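PDB 3MKV: putative amidohydrolase from Unidentified, which probably acts as a zinc-dependent prolidase of the amidohydrolase superfamily, hydrolysing dipeptides that end in proline. Local coordinates for residues A[66-71]-A[92-97]; A[61-66]-A[323-328]; A[102-107]-A[126-131]; A[230-235]-A[251-256]. One frame throughout, in Å; residues are numbered along the deposited sequence.

Contact 1: residues A[66-71]-A[92-97]; sequences VHVVAI and PIMRAM. With ZN (zinc ion), chain I.
The His-X-His zinc motif of this amidohydrolase barrel and the loop that follows it pack Val66, Val68 and Ile71 against Ile93, Met94 and Met97 of helix 83-99. The contact is buried and rests on apolar side chains.

Met97 reaches out as a straight chain, with chi2 at -180° and chi3 at 167°. Its CE meets Val66 tip to tip, 3.7 Å from Val66 CB, and also passes near Val68 CG2. Val68 lies at about a right angle to Met94. Both of its methyls touch the same carbon, with Val68 CG1 3.6 Å and Val68 CG2 3.7 Å from Met94 CG. Met94 then bends at chi3 (-63°), and Phe115 and Val119 of helix 113-120 pack on it. One turn before Met97, Ile93 puts CD1 against the loop backbone, 3.8 Å from Val68 O. The same methyl meets Ile71 CG2 at 3.9 Å.

The His67 side chain leaves the backbone on the side away from the helix, so apolar packing and the metal bond lie on different sides of the chain. His67 ND1 is hydrogen-bonded to Gly109 O, which helps set the ring, and His67 NE2 binds the zinc ion at 2.1 Å.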
loop_
_atom_site.group_PDB
_atom_site.type_symbol
_atom_site.label_atom_id
_atom_site.label_comp_id
_atom_site.label_asym_id
_atom_site.label_seq_id
_atom_site.Cartn_x
_atom_site.Cartn_y
_atom_site.Cartn_z
ATOM N N VAL A 66 -21.015 -11.354 -29.864
ATOM C CA VAL A 66 -21.944 -10.413 -29.267
ATOM C C VAL A 66 -21.341 -9.854 -27.990
ATOM O O VAL A 66 -20.387 -10.405 -27.442
ATOM C CB VAL A 66 -23.333 -11.072 -28.949
ATOM C CG1 VAL A 66 -23.953 -11.647 -30.205
ATOM C CG2 VAL A 66 -23.187 -12.161 -27.906
ATOM N N HIS A 67 -21.899 -8.742 -27.536
ATOM C CA HIS A 67 -21.641 -8.238 -26.198
ATOM C C HIS A 67 -22.972 -8.054 -25.486
ATOM O O HIS A 67 -23.718 -7.122 -25.751
ATOM C CB HIS A 67 -20.860 -6.931 -26.255
ATOM C CG HIS A 67 -19.531 -7.068 -26.927
ATOM N ND1 HIS A 67 -18.440 -7.635 -26.306
ATOM C CD2 HIS A 67 -19.119 -6.724 -28.171
ATOM C CE1 HIS A 67 -17.412 -7.629 -27.134
ATOM N NE2 HIS A 67 -17.799 -7.087 -28.275
ATOM N N VAL A 68 -23.282 -8.965 -24.582
ATOM C CA VAL A 68 -24.570 -8.908 -23.928
ATOM C C VAL A 68 -24.694 -7.691 -23.016
ATOM O O VAL A 68 -25.784 -7.141 -22.859
ATOM C CB VAL A 68 -24.894 -10.226 -23.192
ATOM C CG1 VAL A 68 -25.916 -9.988 -22.095
ATOM C CG2 VAL A 68 -25.392 -11.269 -24.196
ATOM N N VAL A 69 -23.585 -7.247 -22.430
ATOM C CA VAL A 69 -23.674 -6.123 -21.501
ATOM C C VAL A 69 -23.341 -4.796 -22.142
ATOM O O VAL A 69 -23.217 -3.794 -21.448
ATOM C CB VAL A 69 -22.824 -6.310 -20.212
ATOM C CG1 VAL A 69 -22.999 -7.722 -19.673
ATOM C CG2 VAL A 69 -21.358 -5.972 -20.460
ATOM N N ALA A 70 -23.196 -4.789 -23.465
ATOM C CA ALA A 70 -23.035 -3.535 -24.199
ATOM C C ALA A 70 -24.401 -2.897 -24.341
ATOM O O ALA A 70 -24.972 -2.868 -25.430
ATOM C CB ALA A 70 -22.425 -3.780 -25.548
ATOM N N ILE A 71 -24.915 -2.391 -23.222
ATOM C CA ILE A 71 -26.287 -1.897 -23.138
ATOM C C ILE A 71 -26.436 -0.487 -23.699
ATOM O O ILE A 71 -27.557 0.012 -23.838
ATOM C CB ILE A 71 -26.823 -1.921 -21.685
ATOM C CG1 ILE A 71 -25.982 -1.016 -20.778
ATOM C CG2 ILE A 71 -26.855 -3.338 -21.132
ATOM C CD1 ILE A 71 -26.620 -0.782 -19.406
ATOM N N PRO A 92 -33.465 -8.161 -21.160
ATOM C CA PRO A 92 -34.218 -7.985 -22.396
ATOM C C PRO A 92 -33.348 -8.226 -23.634
ATOM O O PRO A 92 -33.820 -8.784 -24.626
ATOM C CB PRO A 92 -34.676 -6.522 -22.331
ATOM C CG PRO A 92 -33.814 -5.881 -21.278
ATOM C CD PRO A 92 -33.504 -6.965 -20.308
ATOM N N ILE A 93 -32.087 -7.818 -23.569
ATOM C CA ILE A 93 -31.155 -8.029 -24.678
ATOM C C ILE A 93 -30.952 -9.506 -25.010
ATOM O O ILE A 93 -31.031 -9.903 -26.166
ATOM C CB ILE A 93 -29.788 -7.355 -24.415
ATOM C CG1 ILE A 93 -29.958 -5.831 -24.366
ATOM C CG2 ILE A 93 -28.788 -7.751 -25.490
ATOM C CD1 ILE A 93 -28.680 -5.066 -24.157
ATOM N N MET A 94 -30.710 -10.320 -23.992
ATOM C CA MET A 94 -30.529 -11.751 -24.210
ATOM C C MET A 94 -31.800 -12.411 -24.753
ATOM O O MET A 94 -31.738 -13.336 -25.575
ATOM C CB MET A 94 -30.082 -12.441 -22.920
ATOM C CG MET A 94 -28.587 -12.337 -22.623
ATOM S SD MET A 94 -28.128 -13.255 -21.135
ATOM C CE MET A 94 -29.070 -12.370 -19.890
ATOM N N ARG A 95 -32.947 -11.938 -24.276
ATOM C CA ARG A 95 -34.241 -12.496 -24.639
ATOM C C ARG A 95 -34.539 -12.262 -26.125
ATOM O O ARG A 95 -35.105 -13.117 -26.815
ATOM C CB ARG A 95 -35.321 -11.833 -23.792
ATOM C CG ARG A 95 -36.398 -12.772 -23.312
ATOM C CD ARG A 95 -36.970 -12.306 -21.975
ATOM N NE ARG A 95 -37.877 -13.302 -21.414
ATOM C CZ ARG A 95 -39.080 -13.563 -21.911
ATOM N NH1 ARG A 95 -39.513 -12.896 -22.976
ATOM N NH2 ARG A 95 -39.848 -14.486 -21.347
ATOM N N ALA A 96 -34.147 -11.095 -26.620
ATOM C CA ALA A 96 -34.425 -10.744 -28.000
ATOM C C ALA A 96 -33.553 -11.527 -28.975
ATOM O O ALA A 96 -33.963 -11.754 -30.120
ATOM C CB ALA A 96 -34.274 -9.255 -28.207
ATOM N N MET A 97 -32.364 -11.945 -28.526
ATOM C CA MET A 97 -31.443 -12.703 -29.383
ATOM C C MET A 97 -32.081 -14.036 -29.676
ATOM O O MET A 97 -32.122 -14.482 -30.825
ATOM C CB MET A 97 -30.066 -12.920 -28.727
ATOM C CG MET A 97 -29.231 -11.649 -28.499
ATOM S SD MET A 97 -27.623 -11.978 -27.723
ATOM C CE MET A 97 -26.799 -10.438 -27.970
HETATM ZN ZN ZN I . -16.825 -6.886 -30.101
#

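Contact 2: residues A[61-66]-A[323-328]; sequences LIDLHV and FGTDLL. With ZN (zinc ion), chain I.
Asp63 and Thr325 join two stretches far apart in sequence, beside the residues that bind a zinc ion. The Asp63 side chain can be followed outward. CB lies near Phe323 CD2. CG is anti to the backbone N (chi1 -173°), which directs the carboxylate at residues 323-325. OD1 turns back to its own segment. It accepts from His65 N at 2.8 Å with a nearly straight bond (170°), forming an Asx turn. The CA of Gly324 packs close to the same oxygen. OD2 takes the hydroxyl of Thr325: Thr325 OG1 donates to Asp63 OD2 at 2.6 Å on its syn side, slightly out of the carboxylate plane. Gln335 NE2 also bonds to OD2, and Phe323 CE2 brings its ring edge to within 3.9 Å of Asp63 OD2. Both carboxylate oxygens are thus held, and the group cannot easily rotate.

Two backbone bonds complete the join. Leu64 N donates to Phe323 O at 2.7 Å, and Asp326 N donates to His65 O at 2.8 Å. The second aligns two metal ligands. His65 NE2 binds zinc at 2.0 Å and Asp326 OD1 binds it at 2.4 Å, side by side with their planes 59° apart. His67 and the carboxylated Lys193 complete the site, as in other binuclear amidohydrolases. Glu253 holds His65 ND1.

Strand 102-107 runs along residues 61-66. Helix 348-362 packs on Ile62 and Leu64, and helix 337-343 packs on Phe323, whose ring stacks on Phe339.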
loop_
_atom_site.group_PDB
_atom_site.type_symbol
_atom_site.label_atom_id
_atom_site.label_comp_id
_atom_site.label_asym_id
_atom_site.label_seq_id
_atom_site.Cartn_x
_atom_site.Cartn_y
_atom_site.Cartn_z
ATOM N N LEU A 61 -29.601 -20.920 -34.775
ATOM C CA LEU A 61 -28.564 -20.050 -35.313
ATOM C C LEU A 61 -27.531 -19.743 -34.229
ATOM O O LEU A 61 -27.856 -19.732 -33.039
ATOM C CB LEU A 61 -29.165 -18.750 -35.821
ATOM C CG LEU A 61 -30.290 -18.817 -36.843
ATOM C CD1 LEU A 61 -31.060 -17.507 -36.803
ATOM C CD2 LEU A 61 -29.726 -19.051 -38.227
ATOM N N ILE A 62 -26.295 -19.488 -34.657
ATOM C CA ILE A 62 -25.182 -19.203 -33.751
ATOM C C ILE A 62 -24.536 -17.856 -34.092
ATOM O O ILE A 62 -24.157 -17.621 -35.231
ATOM C CB ILE A 62 -24.118 -20.330 -33.838
ATOM C CG1 ILE A 62 -24.784 -21.702 -33.639
ATOM C CG2 ILE A 62 -22.977 -20.095 -32.842
ATOM C CD1 ILE A 62 -23.818 -22.876 -33.602
ATOM N N ASP A 63 -24.426 -16.967 -33.110
ATOM C CA ASP A 63 -23.682 -15.716 -33.312
ATOM C C ASP A 63 -22.382 -15.701 -32.501
ATOM O O ASP A 63 -22.394 -15.813 -31.264
ATOM C CB ASP A 63 -24.537 -14.483 -32.999
ATOM C CG ASP A 63 -23.836 -13.189 -33.361
ATOM O OD1 ASP A 63 -22.587 -13.169 -33.383
ATOM O OD2 ASP A 63 -24.527 -12.182 -33.620
ATOM N N LEU A 64 -21.264 -15.559 -33.216
ATOM C CA LEU A 64 -19.935 -15.767 -32.644
ATOM C C LEU A 64 -19.335 -14.510 -32.040
ATOM O O LEU A 64 -18.224 -14.541 -31.508
ATOM C CB LEU A 64 -18.979 -16.330 -33.698
ATOM C CG LEU A 64 -19.075 -17.811 -34.054
ATOM C CD1 LEU A 64 -17.989 -18.185 -35.078
ATOM C CD2 LEU A 64 -18.954 -18.666 -32.794
ATOM N N HIS A 65 -20.056 -13.401 -32.116
ATOM C CA HIS A 65 -19.523 -12.144 -31.597
ATOM C C HIS A 65 -20.610 -11.195 -31.111
ATOM O O HIS A 65 -21.069 -10.333 -31.838
ATOM C CB HIS A 65 -18.634 -11.446 -32.639
ATOM C CG HIS A 65 -17.728 -10.412 -32.055
ATOM N ND1 HIS A 65 -16.355 -10.472 -32.170
ATOM C CD2 HIS A 65 -17.994 -9.299 -31.331
ATOM C CE1 HIS A 65 -15.816 -9.441 -31.545
ATOM N NE2 HIS A 65 -16.790 -8.715 -31.026
ATOM N N VAL A 66 -21.015 -11.354 -29.864
ATOM C CA VAL A 66 -21.944 -10.413 -29.267
ATOM C C VAL A 66 -21.341 -9.854 -27.990
ATOM O O VAL A 66 -20.387 -10.405 -27.442
ATOM C CB VAL A 66 -23.333 -11.072 -28.949
ATOM C CG1 VAL A 66 -23.953 -11.647 -30.205
ATOM C CG2 VAL A 66 -23.187 -12.161 -27.906
ATOM N N PHE A 323 -20.215 -16.463 -38.278
ATOM C CA PHE A 323 -21.220 -15.404 -38.289
ATOM C C PHE A 323 -21.106 -14.557 -37.020
ATOM O O PHE A 323 -21.017 -15.087 -35.907
ATOM C CB PHE A 323 -22.610 -16.034 -38.423
ATOM C CG PHE A 323 -23.750 -15.053 -38.380
ATOM C CD1 PHE A 323 -24.395 -14.667 -39.545
ATOM C CD2 PHE A 323 -24.210 -14.551 -37.170
ATOM C CE1 PHE A 323 -25.470 -13.774 -39.509
ATOM C CE2 PHE A 323 -25.281 -13.660 -37.127
ATOM C CZ PHE A 323 -25.909 -13.273 -38.301
ATOM N N GLY A 324 -21.085 -13.241 -37.187
ATOM C CA GLY A 324 -21.014 -12.353 -36.045
ATOM C C GLY A 324 -21.658 -11.016 -36.319
ATOM O O GLY A 324 -21.834 -10.631 -37.476
ATOM N N THR A 325 -21.984 -10.292 -35.252
ATOM C CA THR A 325 -22.707 -9.037 -35.384
ATOM C C THR A 325 -22.015 -7.861 -34.684
ATOM O O THR A 325 -21.846 -6.796 -35.289
ATOM C CB THR A 325 -24.195 -9.178 -34.921
ATOM O OG1 THR A 325 -24.247 -9.615 -33.557
ATOM C CG2 THR A 325 -24.955 -10.190 -35.806
ATOM N N ASP A 326 -21.639 -8.047 -33.415
ATOM C CA ASP A 326 -20.907 -7.027 -32.641
ATOM C C ASP A 326 -21.666 -5.708 -32.486
ATOM O O ASP A 326 -21.087 -4.632 -32.638
ATOM C CB ASP A 326 -19.530 -6.756 -33.266
ATOM C CG ASP A 326 -18.606 -5.967 -32.345
ATOM O OD1 ASP A 326 -18.804 -6.005 -31.110
ATOM O OD2 ASP A 326 -17.673 -5.306 -32.855
ATOM N N LEU A 327 -22.951 -5.786 -32.162
ATOM C CA LEU A 327 -23.790 -4.591 -32.044
ATOM C C LEU A 327 -23.856 -4.029 -30.614
ATOM O O LEU A 327 -23.676 -4.764 -29.638
ATOM C CB LEU A 327 -25.200 -4.892 -32.570
ATOM C CG LEU A 327 -25.321 -5.128 -34.086
ATOM C CD1 LEU A 327 -26.549 -5.942 -34.446
ATOM C CD2 LEU A 327 -25.305 -3.811 -34.864
ATOM N N LEU A 328 -24.153 -2.732 -30.500
ATOM C CA LEU A 328 -24.168 -2.035 -29.211
ATOM C C LEU A 328 -25.506 -1.364 -28.933
ATOM O O LEU A 328 -26.214 -0.969 -29.850
ATOM C CB LEU A 328 -23.069 -0.965 -29.163
ATOM C CG LEU A 328 -21.673 -1.338 -29.679
ATOM C CD1 LEU A 328 -20.784 -0.116 -29.760
ATOM C CD2 LEU A 328 -21.018 -2.422 -28.818
HETATM ZN ZN ZN I . -16.825 -6.886 -30.101
#

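Contact 3: residues A[102-107]-A[126-131]; sequences FTTVRD and GPRLFV
Val105 packs tightly on Leu129 and Pro127. Val105 CG2 lies 3.3 Å from Leu129 CD2, with the two side chains pointing the same way. The same methyl is 3.7 Å from Pro127 CB. Helices cover this face: Met97 of helix 83-99 touches Pro127, and Phe115 of helix 113-120 touches Leu129.

The backbones pair as parallel strands. Arg128 N donates to Thr103 O at 2.9 Å. Val105 N to Arg128 O and Phe130 N to Val105 O are both 2.9 Å and nearly straight (169° each). Asp107 N donates to Phe130 O, but more bent. Strand 102-107, helix 113-120 and strand 128-131 form a beta-alpha-beta unit of the TIM barrel.

The other face carries Thr104, Arg106, Arg128 and Phe130 and is more polar. Thr104 OG1 sits in the guanidinium plane of Arg128, at its edge, 2.7 Å from Arg128 NH1. The N-H points off line there, at 134°. Arg128 bends at chi3; its strongest partner is Asp379, and Asp407 forms a second salt bridge. Arg106 leads away from the pair to Leu64 O, Glu253 and Tyr230.

Phe130 is the one partly exposed residue here, yet its ring still packs on Thr104. The two meet obliquely, with Phe130 CD1 3.7 Å from Thr104 CG2. The Val131 side chain comes no nearer than 4.6 Å to residues 102-107.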
loop_
_atom_site.group_PDB
_atom_site.type_symbol
_atom_site.label_atom_id
_atom_site.label_comp_id
_atom_site.label_asym_id
_atom_site.label_seq_id
_atom_site.Cartn_x
_atom_site.Cartn_y
_atom_site.Cartn_z
ATOM N N PHE A 102 -31.439 -17.096 -32.406
ATOM C CA PHE A 102 -30.087 -17.399 -31.968
ATOM C C PHE A 102 -30.089 -18.230 -30.688
ATOM O O PHE A 102 -30.354 -17.724 -29.599
ATOM C CB PHE A 102 -29.263 -16.118 -31.834
ATOM C CG PHE A 102 -29.037 -15.422 -33.143
ATOM C CD1 PHE A 102 -27.975 -15.777 -33.958
ATOM C CD2 PHE A 102 -29.911 -14.432 -33.580
ATOM C CE1 PHE A 102 -27.767 -15.145 -35.175
ATOM C CE2 PHE A 102 -29.710 -13.796 -34.801
ATOM C CZ PHE A 102 -28.632 -14.157 -35.600
ATOM N N THR A 103 -29.803 -19.521 -30.842
ATOM C CA THR A 103 -29.898 -20.455 -29.737
ATOM C C THR A 103 -28.564 -20.590 -29.021
ATOM O O THR A 103 -28.502 -21.069 -27.888
ATOM C CB THR A 103 -30.456 -21.835 -30.177
ATOM O OG1 THR A 103 -29.785 -22.283 -31.358
ATOM C CG2 THR A 103 -31.935 -21.732 -30.477
ATOM N N THR A 104 -27.498 -20.161 -29.688
ATOM C CA THR A 104 -26.191 -20.085 -29.050
ATOM C C THR A 104 -25.513 -18.789 -29.468
ATOM O O THR A 104 -25.660 -18.344 -30.611
ATOM C CB THR A 104 -25.271 -21.271 -29.421
ATOM O OG1 THR A 104 -25.841 -22.499 -28.958
ATOM C CG2 THR A 104 -23.899 -21.099 -28.776
ATOM N N VAL A 105 -24.790 -18.174 -28.536
ATOM C CA VAL A 105 -23.920 -17.057 -28.882
ATOM C C VAL A 105 -22.551 -17.151 -28.212
ATOM O O VAL A 105 -22.407 -17.716 -27.120
ATOM C CB VAL A 105 -24.560 -15.708 -28.548
ATOM C CG1 VAL A 105 -25.772 -15.452 -29.459
ATOM C CG2 VAL A 105 -24.935 -15.650 -27.049
ATOM N N ARG A 106 -21.542 -16.603 -28.880
ATOM C CA ARG A 106 -20.235 -16.446 -28.261
ATOM C C ARG A 106 -20.094 -14.991 -27.887
ATOM O O ARG A 106 -20.124 -14.105 -28.750
ATOM C CB ARG A 106 -19.108 -16.866 -29.203
ATOM C CG ARG A 106 -17.751 -16.988 -28.522
ATOM C CD ARG A 106 -16.684 -17.391 -29.511
ATOM N NE ARG A 106 -16.499 -16.371 -30.541
ATOM C CZ ARG A 106 -15.461 -16.334 -31.365
ATOM N NH1 ARG A 106 -14.515 -17.253 -31.260
ATOM N NH2 ARG A 106 -15.365 -15.380 -32.283
ATOM N N ASP A 107 -19.967 -14.738 -26.590
ATOM C CA ASP A 107 -19.803 -13.374 -26.130
ATOM C C ASP A 107 -18.326 -12.999 -26.169
ATOM O O ASP A 107 -17.472 -13.705 -25.622
ATOM C CB ASP A 107 -20.409 -13.168 -24.742
ATOM C CG ASP A 107 -20.304 -11.731 -24.282
ATOM O OD1 ASP A 107 -19.196 -11.305 -23.896
ATOM O OD2 ASP A 107 -21.323 -11.020 -24.314
ATOM N N GLY A 126 -32.439 -17.014 -22.607
ATOM C CA GLY A 126 -31.579 -16.450 -23.622
ATOM C C GLY A 126 -30.811 -17.520 -24.354
ATOM O O GLY A 126 -31.020 -18.714 -24.139
ATOM N N PRO A 127 -29.897 -17.094 -25.224
ATOM C CA PRO A 127 -29.086 -18.049 -25.952
ATOM C C PRO A 127 -28.156 -18.780 -24.984
ATOM O O PRO A 127 -27.791 -18.237 -23.948
ATOM C CB PRO A 127 -28.261 -17.169 -26.896
ATOM C CG PRO A 127 -28.885 -15.815 -26.858
ATOM C CD PRO A 127 -29.557 -15.697 -25.534
ATOM N N ARG A 128 -27.791 -20.009 -25.314
ATOM C CA ARG A 128 -26.714 -20.680 -24.630
ATOM C C ARG A 128 -25.492 -19.793 -24.798
ATOM O O ARG A 128 -25.259 -19.249 -25.882
ATOM C CB ARG A 128 -26.478 -22.053 -25.255
ATOM C CG ARG A 128 -25.206 -22.721 -24.804
ATOM C CD ARG A 128 -25.016 -24.044 -25.512
ATOM N NE ARG A 128 -26.166 -24.932 -25.357
ATOM C CZ ARG A 128 -27.187 -24.980 -26.205
ATOM N NH1 ARG A 128 -27.202 -24.183 -27.264
ATOM N NH2 ARG A 128 -28.189 -25.828 -25.994
ATOM N N LEU A 129 -24.722 -19.624 -23.726
ATOM C CA LEU A 129 -23.651 -18.616 -23.716
ATOM C C LEU A 129 -22.265 -19.222 -23.688
ATOM O O LEU A 129 -21.936 -20.005 -22.806
ATOM C CB LEU A 129 -23.807 -17.674 -22.525
ATOM C CG LEU A 129 -24.957 -16.662 -22.479
ATOM C CD1 LEU A 129 -24.752 -15.727 -21.294
ATOM C CD2 LEU A 129 -25.042 -15.856 -23.762
ATOM N N PHE A 130 -21.449 -18.857 -24.664
ATOM C CA PHE A 130 -20.022 -19.158 -24.615
ATOM C C PHE A 130 -19.286 -17.849 -24.360
ATOM O O PHE A 130 -19.126 -17.025 -25.270
ATOM C CB PHE A 130 -19.547 -19.784 -25.922
ATOM C CG PHE A 130 -19.865 -21.246 -26.044
ATOM C CD1 PHE A 130 -21.150 -21.669 -26.357
ATOM C CD2 PHE A 130 -18.880 -22.195 -25.859
ATOM C CE1 PHE A 130 -21.445 -23.006 -26.480
ATOM C CE2 PHE A 130 -19.171 -23.546 -25.976
ATOM C CZ PHE A 130 -20.455 -23.953 -26.289
ATOM N N VAL A 131 -18.842 -17.664 -23.116
ATOM C CA VAL A 131 -18.351 -16.369 -22.656
ATOM C C VAL A 131 -16.822 -16.244 -22.626
ATOM O O VAL A 131 -16.095 -17.217 -22.397
ATOM C CB VAL A 131 -18.934 -16.042 -21.268
ATOM C CG1 VAL A 131 -20.473 -16.150 -21.299
ATOM C CG2 VAL A 131 -18.359 -16.978 -20.228
#

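Contact 4: residues A[230-235]-A[251-256]; sequences YVLAHA and TIEHGN. With ZN (zinc ion), chain J.
Glu253 OE2 lies 3.7 Å from Leu232 CB and is gripped by two donors. Thr251 OG1 donates to Glu253 OE2 at 2.8 Å, and Arg106 forms a salt bridge to it. The other oxygen, OE1, is hydrogen-bonded to His65 ND1, so Glu253 positions a zinc ligand from the second shell. Its chain bends at chi2 (-58°), laying CG and CD over Leu232 CD1.

Ala233 is bonded through both N and O to strand 251-254: Ala233 N donates to Thr251 O at 3.0 Å, and Glu253 N donates to Ala233 O at 2.9 Å. Further bonds at each end are weak, from Thr251 N to Val231 O and from Ala235 N to Glu253 O. These parallel strands, with helix 238-246, make a beta-alpha-beta unit of the TIM barrel. Ile252 points out to that helix.

Both strands carry a metal ligand at or next to their C-terminal ends. His234 ND1 and His254 NE2 each bind the second zinc ion at 2.4 Å, and carboxylated Lys193 is the third ligand. The imidazoles cross obliquely, with planes 84° apart, and Glu253 CB lies over one face of the His254 ring, toward its rim. Gly198 O holds His234 NE2, and Thr276 OG1 holds His254 ND1. Beyond them, Gly255 N donates to Ala235 O at 3.2 Å.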
loop_
_atom_site.group_PDB
_atom_site.type_symbol
_atom_site.label_atom_id
_atom_site.label_comp_id
_atom_site.label_asym_id
_atom_site.label_seq_id
_atom_site.Cartn_x
_atom_site.Cartn_y
_atom_site.Cartn_z
ATOM N N TYR A 230 -9.054 -21.689 -26.524
ATOM C CA TYR A 230 -8.339 -20.928 -27.539
ATOM C C TYR A 230 -8.532 -19.421 -27.337
ATOM O O TYR A 230 -9.238 -18.972 -26.427
ATOM C CB TYR A 230 -8.834 -21.338 -28.941
ATOM C CG TYR A 230 -10.260 -20.899 -29.193
ATOM C CD1 TYR A 230 -10.536 -19.669 -29.793
ATOM C CD2 TYR A 230 -11.330 -21.684 -28.774
ATOM C CE1 TYR A 230 -11.847 -19.245 -29.989
ATOM C CE2 TYR A 230 -12.630 -21.279 -28.964
ATOM C CZ TYR A 230 -12.887 -20.062 -29.568
ATOM O OH TYR A 230 -14.186 -19.665 -29.750
ATOM N N VAL A 231 -7.912 -18.646 -28.217
ATOM C CA VAL A 231 -7.948 -17.199 -28.160
ATOM C C VAL A 231 -8.610 -16.626 -29.418
ATOM O O VAL A 231 -8.327 -17.053 -30.541
ATOM C CB VAL A 231 -6.506 -16.637 -28.034
ATOM C CG1 VAL A 231 -6.479 -15.106 -28.204
ATOM C CG2 VAL A 231 -5.855 -17.070 -26.693
ATOM N N LEU A 232 -9.506 -15.664 -29.236
ATOM C CA LEU A 232 -10.029 -14.919 -30.374
ATOM C C LEU A 232 -9.484 -13.516 -30.209
ATOM O O LEU A 232 -9.304 -13.057 -29.078
ATOM C CB LEU A 232 -11.560 -14.904 -30.399
ATOM C CG LEU A 232 -12.276 -14.298 -29.186
ATOM C CD1 LEU A 232 -13.481 -13.472 -29.608
ATOM C CD2 LEU A 232 -12.672 -15.381 -28.184
ATOM N N ALA A 233 -9.201 -12.852 -31.328
ATOM C CA ALA A 233 -8.499 -11.587 -31.302
ATOM C C ALA A 233 -9.129 -10.601 -32.240
ATOM O O ALA A 233 -9.345 -10.901 -33.404
ATOM C CB ALA A 233 -7.044 -11.784 -31.668
ATOM N N HIS A 234 -9.423 -9.420 -31.717
ATOM C CA HIS A 234 -9.925 -8.312 -32.509
ATOM C C HIS A 234 -8.725 -7.745 -33.284
ATOM O O HIS A 234 -7.695 -7.417 -32.689
ATOM C CB HIS A 234 -10.576 -7.304 -31.549
ATOM C CG HIS A 234 -10.621 -5.890 -32.044
ATOM N ND1 HIS A 234 -11.804 -5.211 -32.239
ATOM C CD2 HIS A 234 -9.634 -5.007 -32.319
ATOM C CE1 HIS A 234 -11.546 -3.978 -32.640
ATOM N NE2 HIS A 234 -10.236 -3.831 -32.703
ATOM N N ALA A 235 -8.846 -7.684 -34.611
ATOM C CA ALA A 235 -7.758 -7.220 -35.493
ATOM C C ALA A 235 -8.298 -6.773 -36.852
ATOM O O ALA A 235 -9.088 -7.482 -37.471
ATOM C CB ALA A 235 -6.713 -8.321 -35.679
ATOM N N THR A 251 -9.345 -17.644 -33.718
ATOM C CA THR A 251 -10.302 -16.891 -34.519
ATOM C C THR A 251 -9.951 -15.417 -34.537
ATOM O O THR A 251 -9.485 -14.870 -33.538
ATOM C CB THR A 251 -11.814 -17.139 -34.121
ATOM O OG1 THR A 251 -12.157 -16.438 -32.918
ATOM C CG2 THR A 251 -12.089 -18.623 -33.942
ATOM N N ILE A 252 -10.160 -14.800 -35.696
ATOM C CA ILE A 252 -9.916 -13.384 -35.891
ATOM C C ILE A 252 -11.237 -12.654 -36.048
ATOM O O ILE A 252 -12.148 -13.130 -36.726
ATOM C CB ILE A 252 -9.105 -13.140 -37.160
ATOM C CG1 ILE A 252 -7.714 -13.790 -37.056
ATOM C CG2 ILE A 252 -9.030 -11.652 -37.446
ATOM C CD1 ILE A 252 -6.768 -13.096 -36.076
ATOM N N GLU A 253 -11.342 -11.495 -35.419
ATOM C CA GLU A 253 -12.613 -10.808 -35.334
ATOM C C GLU A 253 -12.604 -9.566 -36.218
ATOM O O GLU A 253 -11.699 -8.730 -36.127
ATOM C CB GLU A 253 -12.939 -10.443 -33.881
ATOM C CG GLU A 253 -12.861 -11.612 -32.901
ATOM C CD GLU A 253 -13.784 -12.772 -33.253
ATOM O OE1 GLU A 253 -15.022 -12.569 -33.284
ATOM O OE2 GLU A 253 -13.266 -13.894 -33.479
ATOM N N HIS A 254 -13.620 -9.464 -37.070
ATOM C CA HIS A 254 -13.763 -8.343 -37.986
ATOM C C HIS A 254 -12.934 -8.598 -39.239
ATOM O O HIS A 254 -13.470 -9.041 -40.262
ATOM C CB HIS A 254 -13.366 -7.033 -37.308
ATOM C CG HIS A 254 -14.039 -6.811 -35.989
ATOM N ND1 HIS A 254 -15.410 -6.846 -35.835
ATOM C CD2 HIS A 254 -13.533 -6.539 -34.763
ATOM C CE1 HIS A 254 -15.718 -6.609 -34.572
ATOM N NE2 HIS A 254 -14.597 -6.420 -33.900
ATOM N N GLY A 255 -11.628 -8.346 -39.155
ATOM C CA GLY A 255 -10.727 -8.597 -40.282
ATOM C C GLY A 255 -11.044 -7.735 -41.497
ATOM O O GLY A 255 -10.783 -8.132 -42.630
ATOM N N ASN A 256 -11.579 -6.542 -41.250
ATOM C CA ASN A 256 -12.096 -5.680 -42.304
ATOM C C ASN A 256 -11.117 -5.336 -43.426
ATOM O O ASN A 256 -11.471 -5.395 -44.608
ATOM C CB ASN A 256 -12.640 -4.383 -41.708
ATOM C CG ASN A 256 -13.951 -4.578 -40.974
ATOM O OD1 ASN A 256 -14.076 -5.446 -40.104
ATOM N ND2 ASN A 256 -14.932 -3.749 -41.306
HETATM ZN ZN ZN J . -13.996 -5.985 -31.572
#

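Contacts 1, 2 and 4 supply ligands of a binuclear zinc site, and contact 3 lies beside it. Contacts 1 and 2 share Val66 and bind the same zinc ion: His67 comes from the first, His65 and Asp326 from the second. Contact 4 holds the other zinc, and carboxylated Lys193 bridges the two metals. Contact 3 binds neither but ties the others together. Its Asp107 OD2 is 2.9 Å from Val68 N of contact 1, and its Arg106 NE is 2.7 Å from Leu64 O of contact 2. Arg106 NH2 also reaches Glu253 OE2 of contact 4 at 2.8 Å. Contacts 2 and 4 meet where His65 ND1 lies 2.7 Å from Glu253 OE1. Contacts 1 and 4 do not touch; their centres are about 20 Å apart.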